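Local coordinates for SnoaL-like polyketide cyclase (Agrobacterium tumefaciens str. C58, PDB 3EHC), which is of unconfirmed function but, as a SnoaL-like member of the NTF2 superfamily, probably resembles the polyketide cyclases that close rings in aromatic polyketide biosynthesis, at residues Val32-Arg37 against Arg112-Val117; Thr70-Arg75 against Val102-Glu107; Leu76-Thr81 against Val96-His101; Met87-Asn92 against Leu118-Ile123. One frame throughout, in Å; residues are numbered along the deposited sequence.

Contact 1 of 4, residues Val32-Arg37 against Arg112-Val117. With SO4 (sulfate ion), chain H.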
# COMPACT_ATOMS: atom_id res chain seq x y z
N VAL B 32 9.00 -1.46 18.40
CA VAL B 32 8.32 -1.39 17.13
C VAL B 32 6.82 -1.03 17.30
O VAL B 32 6.14 -1.45 18.25
CB VAL B 32 8.49 -2.70 16.33
CG1 VAL B 32 7.84 -3.87 17.06
CG2 VAL B 32 7.92 -2.53 14.90
N GLU B 33 6.35 -0.20 16.36
CA GLU B 33 4.95 0.18 16.21
C GLU B 33 4.44 -0.32 14.87
O GLU B 33 5.13 -0.17 13.87
CB GLU B 33 4.85 1.69 16.14
CG GLU B 33 4.41 2.36 17.35
CD GLU B 33 4.55 3.86 17.22
OE1 GLU B 33 5.71 4.36 17.30
OE2 GLU B 33 3.50 4.52 17.02
N HIS B 34 3.25 -0.92 14.86
CA HIS B 34 2.62 -1.40 13.63
C HIS B 34 1.24 -0.79 13.53
O HIS B 34 0.43 -0.97 14.43
CB HIS B 34 2.49 -2.92 13.62
CG HIS B 34 2.08 -3.48 12.28
ND1 HIS B 34 0.77 -3.51 11.86
CD2 HIS B 34 2.81 -4.03 11.28
CE1 HIS B 34 0.71 -4.05 10.66
NE2 HIS B 34 1.93 -4.37 10.28
N ASN B 35 0.97 -0.10 12.42
CA ASN B 35 -0.28 0.65 12.21
C ASN B 35 -0.71 1.43 13.42
O ASN B 35 -1.87 1.36 13.86
CB ASN B 35 -1.41 -0.27 11.73
CG ASN B 35 -1.22 -0.68 10.31
OD1 ASN B 35 -0.33 -0.19 9.64
ND2 ASN B 35 -2.04 -1.59 9.84
N GLY B 36 0.25 2.14 13.98
CA GLY B 36 0.04 2.97 15.16
C GLY B 36 -0.12 2.28 16.51
O GLY B 36 -0.35 2.95 17.50
N ARG B 37 -0.05 0.95 16.55
CA ARG B 37 -0.15 0.22 17.81
C ARG B 37 1.26 0.06 18.39
O ARG B 37 2.12 -0.63 17.81
CB ARG B 37 -0.85 -1.13 17.62
CG ARG B 37 -2.32 -1.01 17.23
CD ARG B 37 -2.81 -2.31 16.59
NE ARG B 37 -2.11 -2.59 15.33
CZ ARG B 37 -1.99 -3.81 14.77
NH1 ARG B 37 -2.51 -4.90 15.33
NH2 ARG B 37 -1.33 -3.93 13.62
N ARG B 112 11.24 -0.20 12.85
CA ARG B 112 10.83 0.61 14.01
C ARG B 112 9.37 1.05 13.92
O ARG B 112 8.65 1.09 14.93
CB ARG B 112 11.77 1.82 14.13
CG ARG B 112 11.54 2.78 15.29
CD ARG B 112 11.34 2.11 16.62
NE ARG B 112 11.07 3.09 17.67
CZ ARG B 112 9.85 3.55 17.98
NH1 ARG B 112 8.76 3.16 17.33
NH2 ARG B 112 9.72 4.44 18.96
N ARG B 113 8.92 1.39 12.72
CA ARG B 113 7.53 1.73 12.48
C ARG B 113 7.07 1.10 11.16
O ARG B 113 7.81 1.05 10.18
CB ARG B 113 7.37 3.24 12.40
CG ARG B 113 7.80 3.97 13.63
CD ARG B 113 7.74 5.46 13.43
NE ARG B 113 8.14 6.15 14.66
CZ ARG B 113 9.40 6.33 15.05
NH1 ARG B 113 10.43 5.89 14.31
NH2 ARG B 113 9.64 6.96 16.18
N VAL B 114 5.83 0.59 11.16
CA VAL B 114 5.26 -0.05 10.00
C VAL B 114 3.89 0.57 9.73
O VAL B 114 3.11 0.83 10.65
CB VAL B 114 5.14 -1.57 10.22
CG1 VAL B 114 4.77 -2.26 8.94
CG2 VAL B 114 6.46 -2.12 10.77
N TRP B 115 3.61 0.81 8.46
CA TRP B 115 2.27 1.19 8.01
C TRP B 115 1.88 0.25 6.90
O TRP B 115 2.50 0.27 5.84
CB TRP B 115 2.23 2.66 7.54
CG TRP B 115 2.52 3.67 8.61
CD1 TRP B 115 1.61 4.25 9.45
CD2 TRP B 115 3.80 4.24 8.95
NE1 TRP B 115 2.24 5.14 10.29
CE2 TRP B 115 3.58 5.16 10.00
CE3 TRP B 115 5.12 4.06 8.47
CZ2 TRP B 115 4.64 5.91 10.59
CZ3 TRP B 115 6.17 4.81 9.06
CH2 TRP B 115 5.91 5.73 10.11
N SER B 116 0.85 -0.56 7.13
CA SER B 116 0.45 -1.60 6.20
C SER B 116 -1.02 -1.47 5.79
O SER B 116 -1.87 -1.14 6.61
CB SER B 116 0.71 -2.97 6.83
OG SER B 116 -0.07 -3.95 6.20
N VAL B 117 -1.29 -1.70 4.51
CA VAL B 117 -2.65 -1.79 3.97
C VAL B 117 -2.75 -3.08 3.16
O VAL B 117 -1.92 -3.32 2.28
CB VAL B 117 -3.04 -0.51 3.13
CG1 VAL B 117 -4.39 -0.64 2.59
CG2 VAL B 117 -2.95 0.76 3.97
S SO4 H . 12.87 4.72 20.60
O1 SO4 H . 13.06 3.39 20.00
O2 SO4 H . 14.12 5.21 21.17
O3 SO4 H . 11.83 4.65 21.63
O4 SO4 H . 12.52 5.67 19.55
O HOH W 1 6.97 6.78 17.71
O HOH W 2 -2.64 -4.19 7.67
O HOH W 3 3.23 2.76 13.11
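Glu33 OE1 meets the guanidinium of Arg112 at its edge, in plane, 3.3 Å from NH1, a salt bridge made through the anti lone pair of the carboxylate. The sulfate, probably from the crystallisation liquor, sits at the edge too, held by NE and NH2 of Arg112. Arg113 NH2 lies over one face of that guanidinium, towards its rim. Between Glu33 and Arg113 the relation is looser: OE1 stands 4.0 Å from NE but well out of the guanidinium plane, and a water takes a bond from NH2 and gives one to OE1. The His34 ring, swung back with CG anti to the backbone N (chi1 -170°), brings CD2 to 3.5 Å from Val114 CG1 and rests obliquely on Ser116 CB.

The Asn35 side-chain amide pairs with the backbone of Ser116. Its OD1 accepts from Ser116 N at 2.8 Å, nearly straight (170°) and on a lone pair in the carbonyl plane, while ND2 gives a longer bond to Ser116 O. This extends the parallel pairing in which Glu33 N bonds to Arg112 O, Val114 N to Glu33 O and Asn35 N to Val114 O. A type I' turn from His34 to Arg37 follows. Strand 32-34 is the parallel edge strand beside 110-118, with Val32, His34 and Val114 under helix 40-54 and Trp115 packing on Ile64 of the second subunit.

Contact 2 of 4, residues Thr70-Arg75 against Val102-Glu107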
# COMPACT_ATOMS: atom_id res chain seq x y z
N THR B 70 16.71 5.22 5.01
CA THR B 70 15.98 4.96 6.25
C THR B 70 14.66 4.25 6.06
O THR B 70 14.10 3.76 7.04
CB THR B 70 15.75 6.27 7.08
OG1 THR B 70 14.90 7.18 6.36
CG2 THR B 70 17.11 6.95 7.41
N ARG B 71 14.15 4.18 4.83
CA ARG B 71 12.81 3.66 4.63
C ARG B 71 12.73 2.64 3.51
O ARG B 71 13.51 2.68 2.56
CB ARG B 71 11.86 4.82 4.34
CG ARG B 71 11.75 5.86 5.45
CD ARG B 71 10.74 6.95 5.06
NE ARG B 71 9.70 7.13 6.08
CZ ARG B 71 9.64 8.14 6.96
NH1 ARG B 71 10.56 9.10 6.96
NH2 ARG B 71 8.64 8.18 7.85
N LEU B 72 11.78 1.71 3.64
CA LEU B 72 11.52 0.72 2.58
C LEU B 72 10.01 0.58 2.39
O LEU B 72 9.25 0.55 3.38
CB LEU B 72 12.19 -0.64 2.89
CG LEU B 72 12.00 -1.81 1.90
CD1 LEU B 72 13.21 -2.70 1.86
CD2 LEU B 72 10.72 -2.64 2.26
N ALA B 73 9.58 0.55 1.13
CA ALA B 73 8.20 0.26 0.77
C ALA B 73 8.19 -1.06 -0.02
O ALA B 73 8.99 -1.23 -0.97
CB ALA B 73 7.64 1.38 -0.06
N ALA B 74 7.31 -1.98 0.37
CA ALA B 74 7.18 -3.29 -0.29
C ALA B 74 5.75 -3.53 -0.81
O ALA B 74 4.79 -3.23 -0.11
CB ALA B 74 7.58 -4.43 0.67
N ARG B 75 5.63 -4.02 -2.05
CA ARG B 75 4.43 -4.68 -2.51
C ARG B 75 4.68 -6.18 -2.38
O ARG B 75 5.50 -6.73 -3.08
CB ARG B 75 4.09 -4.32 -3.95
CG ARG B 75 2.92 -5.07 -4.52
CD ARG B 75 2.73 -4.58 -5.96
NE ARG B 75 1.88 -5.45 -6.76
CZ ARG B 75 0.55 -5.42 -6.71
NH1 ARG B 75 -0.11 -4.56 -5.93
NH2 ARG B 75 -0.11 -6.22 -7.49
N VAL B 102 3.15 -1.96 2.13
CA VAL B 102 3.63 -1.67 3.47
C VAL B 102 4.88 -0.78 3.42
O VAL B 102 5.76 -0.96 2.59
CB VAL B 102 3.82 -3.02 4.27
CG1 VAL B 102 4.65 -3.97 3.47
CG2 VAL B 102 4.36 -2.78 5.74
N PHE B 103 4.88 0.21 4.30
CA PHE B 103 6.02 1.12 4.54
C PHE B 103 6.71 0.78 5.87
O PHE B 103 6.03 0.53 6.88
CB PHE B 103 5.55 2.59 4.57
CG PHE B 103 5.16 3.12 3.25
CD1 PHE B 103 3.87 2.89 2.75
CD2 PHE B 103 6.06 3.81 2.44
CE1 PHE B 103 3.52 3.33 1.50
CE2 PHE B 103 5.67 4.26 1.16
CZ PHE B 103 4.42 4.02 0.71
N TYR B 104 8.03 0.78 5.86
CA TYR B 104 8.85 0.56 7.05
C TYR B 104 9.79 1.73 7.28
O TYR B 104 10.45 2.20 6.35
CB TYR B 104 9.69 -0.71 6.93
CG TYR B 104 8.92 -1.98 6.63
CD1 TYR B 104 8.62 -2.34 5.33
CD2 TYR B 104 8.49 -2.83 7.66
CE1 TYR B 104 7.94 -3.50 5.03
CE2 TYR B 104 7.77 -4.01 7.38
CZ TYR B 104 7.51 -4.34 6.04
OH TYR B 104 6.83 -5.49 5.71
N ASP B 105 9.83 2.19 8.53
CA ASP B 105 10.82 3.15 8.96
C ASP B 105 11.83 2.32 9.75
O ASP B 105 11.45 1.63 10.70
CB ASP B 105 10.14 4.27 9.77
CG ASP B 105 11.04 5.47 10.06
OD1 ASP B 105 12.08 5.74 9.36
OD2 ASP B 105 10.69 6.17 11.05
N PHE B 106 13.09 2.34 9.31
CA PHE B 106 14.18 1.61 9.95
C PHE B 106 14.96 2.55 10.88
O PHE B 106 15.12 3.73 10.57
CB PHE B 106 15.14 1.02 8.92
CG PHE B 106 14.69 -0.28 8.36
CD1 PHE B 106 13.75 -0.33 7.32
CD2 PHE B 106 15.19 -1.48 8.87
CE1 PHE B 106 13.32 -1.53 6.81
CE2 PHE B 106 14.77 -2.68 8.37
CZ PHE B 106 13.82 -2.71 7.32
N GLU B 107 15.41 2.00 12.00
CA GLU B 107 16.34 2.68 12.91
C GLU B 107 17.41 1.69 13.34
O GLU B 107 17.11 0.66 13.94
CB GLU B 107 15.63 3.23 14.15
CG GLU B 107 15.00 4.61 13.91
CD GLU B 107 14.36 5.19 15.17
OE1 GLU B 107 14.62 4.66 16.28
OE2 GLU B 107 13.60 6.18 15.03
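Leu72 lies alongside Tyr104 in an antiparallel ladder at the heart of the curved sheet of this NTF2-like fold, where strands 71-80 and 96-107 run side by side. On the face turned to helix 5-17, Leu72 holds its CD2 3.7 Å from Tyr104 CD1, and its CB lies obliquely to the Phe106 ring, so the leucine fills the dip between the two aromatic side chains. Farther along, the Ala74 methyl is low enough to sit at the Tyr104 ring edge and against Val102 CG1. Val102 lays CG2 over one face of the Tyr104 ring, whose hydroxyl bonds to Tyr9.

On the other face Ala73 pairs with Phe103: Ala73 CB lies 3.7 Å from Phe103 CE2, oblique to the ring, and both residues pack against the second subunit, whose His101 meets Phe103 edge-to-face. Five backbone hydrogen bonds tie the strands, from Phe106 N-Thr70 O to Val102 N-Ala74 O. Near the first of these, Arg71 bends at chi3 (126°) and stacks its guanidinium on the Asp105 carboxylate, planes 3° apart. Opposite charges are merely near each other here, beyond salt-bridge distance: no N-H points at Asp105 OD1, which lies over the guanidinium centre, 4.3 Å from Arg71 NE.

Contact 3 of 4, residues Leu76-Thr81 against Val96-His101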
# COMPACT_ATOMS: atom_id res chain seq x y z
N LEU B 76 3.95 -6.81 -1.45
CA LEU B 76 4.00 -8.23 -1.17
C LEU B 76 2.76 -8.85 -1.78
O LEU B 76 1.66 -8.31 -1.64
CB LEU B 76 3.94 -8.45 0.34
CG LEU B 76 5.00 -7.75 1.18
CD1 LEU B 76 4.68 -7.76 2.69
CD2 LEU B 76 6.26 -8.46 0.87
N PHE B 77 2.95 -10.01 -2.42
CA PHE B 77 1.92 -10.77 -3.04
C PHE B 77 1.73 -12.09 -2.26
O PHE B 77 2.70 -12.79 -1.93
CB PHE B 77 2.29 -11.04 -4.51
CG PHE B 77 1.38 -12.04 -5.17
CD1 PHE B 77 0.04 -11.74 -5.35
CD2 PHE B 77 1.86 -13.30 -5.55
CE1 PHE B 77 -0.82 -12.64 -5.92
CE2 PHE B 77 0.99 -14.23 -6.14
CZ PHE B 77 -0.36 -13.90 -6.32
N PHE B 78 0.47 -12.37 -1.92
CA PHE B 78 0.08 -13.59 -1.20
C PHE B 78 -0.85 -14.43 -2.02
O PHE B 78 -1.74 -13.92 -2.69
CB PHE B 78 -0.61 -13.24 0.12
CG PHE B 78 0.27 -12.53 1.09
CD1 PHE B 78 1.10 -13.24 1.93
CD2 PHE B 78 0.24 -11.11 1.16
CE1 PHE B 78 1.93 -12.56 2.84
CE2 PHE B 78 1.03 -10.43 2.06
CZ PHE B 78 1.87 -11.14 2.90
N ASP B 79 -0.60 -15.73 -1.96
CA ASP B 79 -1.41 -16.76 -2.58
C ASP B 79 -1.49 -17.88 -1.53
O ASP B 79 -0.57 -18.66 -1.37
CB ASP B 79 -0.71 -17.20 -3.88
CG ASP B 79 -1.55 -18.15 -4.72
OD1 ASP B 79 -2.66 -18.54 -4.32
OD2 ASP B 79 -1.07 -18.50 -5.83
N CYS B 80 -2.58 -17.90 -0.78
CA CYS B 80 -2.64 -18.65 0.46
C CYS B 80 -4.07 -19.08 0.81
O CYS B 80 -5.01 -18.77 0.06
CB CYS B 80 -1.99 -17.82 1.56
SG CYS B 80 -2.80 -16.28 1.83
N THR B 81 -4.23 -19.78 1.93
CA THR B 81 -5.45 -20.49 2.26
C THR B 81 -5.80 -20.25 3.74
O THR B 81 -5.49 -21.05 4.61
CB THR B 81 -5.29 -22.02 1.89
OG1 THR B 81 -4.56 -22.18 0.65
CG2 THR B 81 -6.61 -22.73 1.75
N VAL B 96 -6.85 -17.84 -1.89
CA VAL B 96 -7.11 -16.48 -2.35
C VAL B 96 -5.79 -15.79 -2.58
O VAL B 96 -4.79 -16.14 -1.99
CB VAL B 96 -8.00 -15.67 -1.34
CG1 VAL B 96 -9.50 -16.18 -1.31
CG2 VAL B 96 -7.38 -15.67 0.06
N GLN B 97 -5.78 -14.84 -3.51
CA GLN B 97 -4.61 -14.05 -3.83
C GLN B 97 -4.91 -12.58 -3.50
O GLN B 97 -5.95 -12.04 -3.87
CB GLN B 97 -4.19 -14.16 -5.29
CG GLN B 97 -3.75 -15.53 -5.73
CD GLN B 97 -4.93 -16.40 -6.02
OE1 GLN B 97 -5.91 -15.93 -6.57
NE2 GLN B 97 -4.88 -17.67 -5.61
N PHE B 98 -4.00 -11.94 -2.80
CA PHE B 98 -4.14 -10.54 -2.48
C PHE B 98 -2.78 -9.95 -2.18
O PHE B 98 -1.85 -10.66 -1.81
CB PHE B 98 -5.04 -10.35 -1.26
CG PHE B 98 -4.56 -11.06 -0.04
CD1 PHE B 98 -4.90 -12.38 0.19
CD2 PHE B 98 -3.79 -10.41 0.90
CE1 PHE B 98 -4.45 -13.05 1.29
CE2 PHE B 98 -3.35 -11.08 2.02
CZ PHE B 98 -3.68 -12.40 2.21
N CYS B 99 -2.67 -8.64 -2.33
CA CYS B 99 -1.42 -7.96 -2.03
C CYS B 99 -1.52 -7.14 -0.75
O CYS B 99 -2.61 -6.81 -0.29
CB CYS B 99 -1.00 -7.07 -3.18
SG CYS B 99 -0.49 -7.97 -4.61
N GLU B 100 -0.35 -6.84 -0.20
CA GLU B 100 -0.19 -5.94 0.92
C GLU B 100 0.85 -4.88 0.50
O GLU B 100 1.89 -5.23 -0.06
CB GLU B 100 0.32 -6.68 2.14
CG GLU B 100 0.40 -5.83 3.42
CD GLU B 100 1.17 -6.51 4.55
OE1 GLU B 100 1.44 -7.73 4.46
OE2 GLU B 100 1.50 -5.83 5.55
N HIS B 101 0.53 -3.61 0.74
CA HIS B 101 1.45 -2.50 0.51
C HIS B 101 1.86 -1.92 1.85
O HIS B 101 1.04 -1.43 2.62
CB HIS B 101 0.82 -1.42 -0.32
CG HIS B 101 0.62 -1.81 -1.75
ND1 HIS B 101 0.24 -0.91 -2.72
CD2 HIS B 101 0.74 -3.01 -2.37
CE1 HIS B 101 0.15 -1.53 -3.88
NE2 HIS B 101 0.45 -2.81 -3.69
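An antiparallel ladder joins the far halves of strands 71-80 and 96-107 in the main sheet. On the face of Leu76, Phe78, Cys80, Val96, Phe98 and Glu100, Phe78 and Phe98 are hydrogen-bonded neighbours. Their rings are nearly parallel but slid apart, 5.3 Å between centroids, and barely overlap; they touch at Phe78 CD2 and Phe98 CE2, and Phe78 CB makes a CH-pi contact over the Phe98 face, 3.9 Å from its centroid. Phe98 reaches there because its CG stands between the backbone N and the carbonyl carbon (chi1 58°), turning the ring across towards the neighbouring strand. Cys80 SG comes in obliquely, 3.7 Å from Phe98 CE1. At the other end Glu100 runs extended beside Leu76, with OE1 at the edge of the Phe78 ring; its other oxygen, OE2, is bonded by Ser116 OG.

On the opposite face, that of Phe77, Asp79, Gln97 and Cys99, Gln97 bends at chi2 and gives NE2 to Asp79 OD1 at 2.7 Å, almost straight (177°). The amide stands square to the carboxylate and meets OD1 from above its plane; Arg95 makes a salt bridge to the same oxygen. The Phe77 ring lies beside Gln97. With Leu76 touching helix 5-17 and Phe98 touching helix 120-127, one face of a bent, mixed sheet is covered by helices, the alpha+beta cone of the NTF2-like fold.

Contact 4 of 4, residues Met87-Asn92 against Leu118-Ile123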
# COMPACT_ATOMS: atom_id res chain seq x y z
N MSE B 87 -9.88 -10.90 7.73
CA MSE B 87 -10.36 -9.54 7.47
C MSE B 87 -11.88 -9.48 7.52
O MSE B 87 -12.50 -8.82 6.70
CB MSE B 87 -9.83 -9.03 6.15
CG MSE B 87 -8.31 -9.09 6.04
SE MSE B 87 -7.69 -8.08 4.46
CE MSE B 87 -7.74 -6.29 5.32
N ASP B 88 -12.44 -10.19 8.50
CA ASP B 88 -13.89 -10.36 8.68
C ASP B 88 -14.67 -11.00 7.50
O ASP B 88 -15.89 -10.82 7.36
CB ASP B 88 -14.48 -9.05 9.21
CG ASP B 88 -13.79 -8.61 10.48
OD1 ASP B 88 -13.85 -9.39 11.45
OD2 ASP B 88 -13.15 -7.53 10.50
N LEU B 89 -13.95 -11.73 6.67
CA LEU B 89 -14.51 -12.40 5.52
C LEU B 89 -14.49 -13.91 5.78
O LEU B 89 -13.49 -14.43 6.25
CB LEU B 89 -13.65 -12.10 4.29
CG LEU B 89 -13.67 -10.64 3.85
CD1 LEU B 89 -12.69 -10.41 2.67
CD2 LEU B 89 -15.14 -10.24 3.55
N PRO B 90 -15.61 -14.63 5.49
CA PRO B 90 -15.60 -16.08 5.70
C PRO B 90 -14.85 -16.87 4.62
O PRO B 90 -15.46 -17.62 3.86
CB PRO B 90 -17.09 -16.43 5.82
CG PRO B 90 -17.78 -15.40 5.03
CD PRO B 90 -16.92 -14.16 5.02
N VAL B 91 -13.53 -16.68 4.52
CA VAL B 91 -12.73 -17.32 3.50
C VAL B 91 -12.82 -18.85 3.62
O VAL B 91 -12.99 -19.55 2.64
CB VAL B 91 -11.27 -16.87 3.53
CG1 VAL B 91 -10.44 -17.61 2.47
CG2 VAL B 91 -11.21 -15.37 3.30
N ASN B 92 -12.70 -19.35 4.85
CA ASN B 92 -13.07 -20.70 5.17
C ASN B 92 -12.38 -21.76 4.29
O ASN B 92 -13.04 -22.64 3.72
CB ASN B 92 -14.60 -20.89 5.03
CG ASN B 92 -15.36 -20.32 6.18
OD1 ASN B 92 -14.80 -20.05 7.23
ND2 ASN B 92 -16.65 -20.13 5.99
N LEU B 118 -3.75 -3.92 3.46
CA LEU B 118 -4.06 -5.14 2.70
C LEU B 118 -5.22 -4.91 1.72
O LEU B 118 -6.10 -4.09 1.97
CB LEU B 118 -4.43 -6.29 3.66
CG LEU B 118 -3.28 -6.86 4.50
CD1 LEU B 118 -3.80 -7.44 5.84
CD2 LEU B 118 -2.55 -7.93 3.72
N ASP B 119 -5.20 -5.61 0.58
CA ASP B 119 -6.22 -5.47 -0.45
C ASP B 119 -7.42 -6.38 -0.14
O ASP B 119 -7.56 -7.48 -0.70
CB ASP B 119 -5.63 -5.73 -1.84
CG ASP B 119 -6.56 -5.32 -2.98
OD1 ASP B 119 -7.64 -4.74 -2.73
OD2 ASP B 119 -6.22 -5.60 -4.14
N LYS B 120 -8.29 -5.88 0.74
CA LYS B 120 -9.51 -6.55 1.13
C LYS B 120 -10.45 -6.68 -0.05
O LYS B 120 -11.13 -7.70 -0.17
CB LYS B 120 -10.16 -5.83 2.32
CG LYS B 120 -11.46 -6.44 2.79
CD LYS B 120 -11.88 -6.05 4.18
CE LYS B 120 -13.17 -6.75 4.56
NZ LYS B 120 -13.64 -6.40 5.92
N VAL B 121 -10.49 -5.67 -0.92
CA VAL B 121 -11.39 -5.69 -2.07
C VAL B 121 -11.10 -6.91 -2.98
O VAL B 121 -12.04 -7.48 -3.48
CB VAL B 121 -11.38 -4.33 -2.85
CG1 VAL B 121 -12.33 -4.36 -4.01
CG2 VAL B 121 -11.80 -3.16 -1.89
N ALA B 122 -9.83 -7.27 -3.17
CA ALA B 122 -9.40 -8.43 -3.98
C ALA B 122 -9.98 -9.71 -3.42
O ALA B 122 -10.47 -10.56 -4.16
CB ALA B 122 -7.83 -8.50 -4.04
N ILE B 123 -9.96 -9.83 -2.09
CA ILE B 123 -10.52 -11.01 -1.42
C ILE B 123 -12.05 -11.06 -1.57
O ILE B 123 -12.61 -12.11 -1.85
CB ILE B 123 -10.13 -11.10 0.09
CG1 ILE B 123 -8.61 -11.00 0.28
CG2 ILE B 123 -10.67 -12.48 0.74
CD1 ILE B 123 -8.18 -10.97 1.81
O HOH W 4 -16.15 -7.68 6.10
O HOH W 5 -12.01 -6.20 8.51
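Lys120 is stretched to full length, CG anti to the backbone N (chi1 179°) and every later torsion also extended, which carries NZ past the Met87 side chain to the Met87 carbonyl. NZ gives a 2.8 Å hydrogen bond to Met87 O, coming in tilted 30° from the carbonyl plane. Met87, a selenomethionine here, runs the opposite way: its chain is bent only at chi3 (82°), and that turn lays CE 3.7 Å from Leu118 CB and also against Lys120 CB. Met87 SE lies near Leu118 CB and 4.0 Å from Ile123 CD1, so one long side chain spans the end of the strand and the first turn of the helix.

Farther along, Leu89 presses CD1 on Ile123 CG2 at 3.5 Å, tighter than an ordinary carbon contact, and leans CG on the Lys120 chain. Val91 CG2 meets the same Ile123 CG2 methyl, the two side chains crossing at about a right angle.

The ammonium group has several partners. Two waters accept from NZ; one of them gives a 2.7 Å bond to Asp88 OD2, linking the two charges through solvent, and Glu124 of the second subunit forms a salt bridge with NZ. Met87 also packs on Val121 of that subunit, so the contact sits at the dimer interface. At the helix start, Asp119 is the N-cap, its OD1 accepting a weak bond from Ala122 N. The turn and second strand of the small 85-86/89-90 hairpin thus pack on the N-terminal turn of the last helix, consistent with an NTF2-like fold.

How the contacts relate
Contacts 1, 2 and 3 lie in one mixed sheet, ordered 32-34, 110-118, 96-107, 71-80 and 62-67. Contacts 2 and 3 share one pair of long strands, about 18 Å apart centre to centre, with contact 3 nested inside the loop closed by contact 2, and both nested inside contact 1. Strand 110-118 joins contact 1 to the others through probable hydrogen bonds, Arg112 N to Asp105 O and His101 N to Val117 O. Contact 4, about 10 Å from contact 3 between centres, continues that strand into helix 120-127 and crosses the other three along the chain. Together they span four of the five strands and the start of the last helix, and each reaches the second subunit.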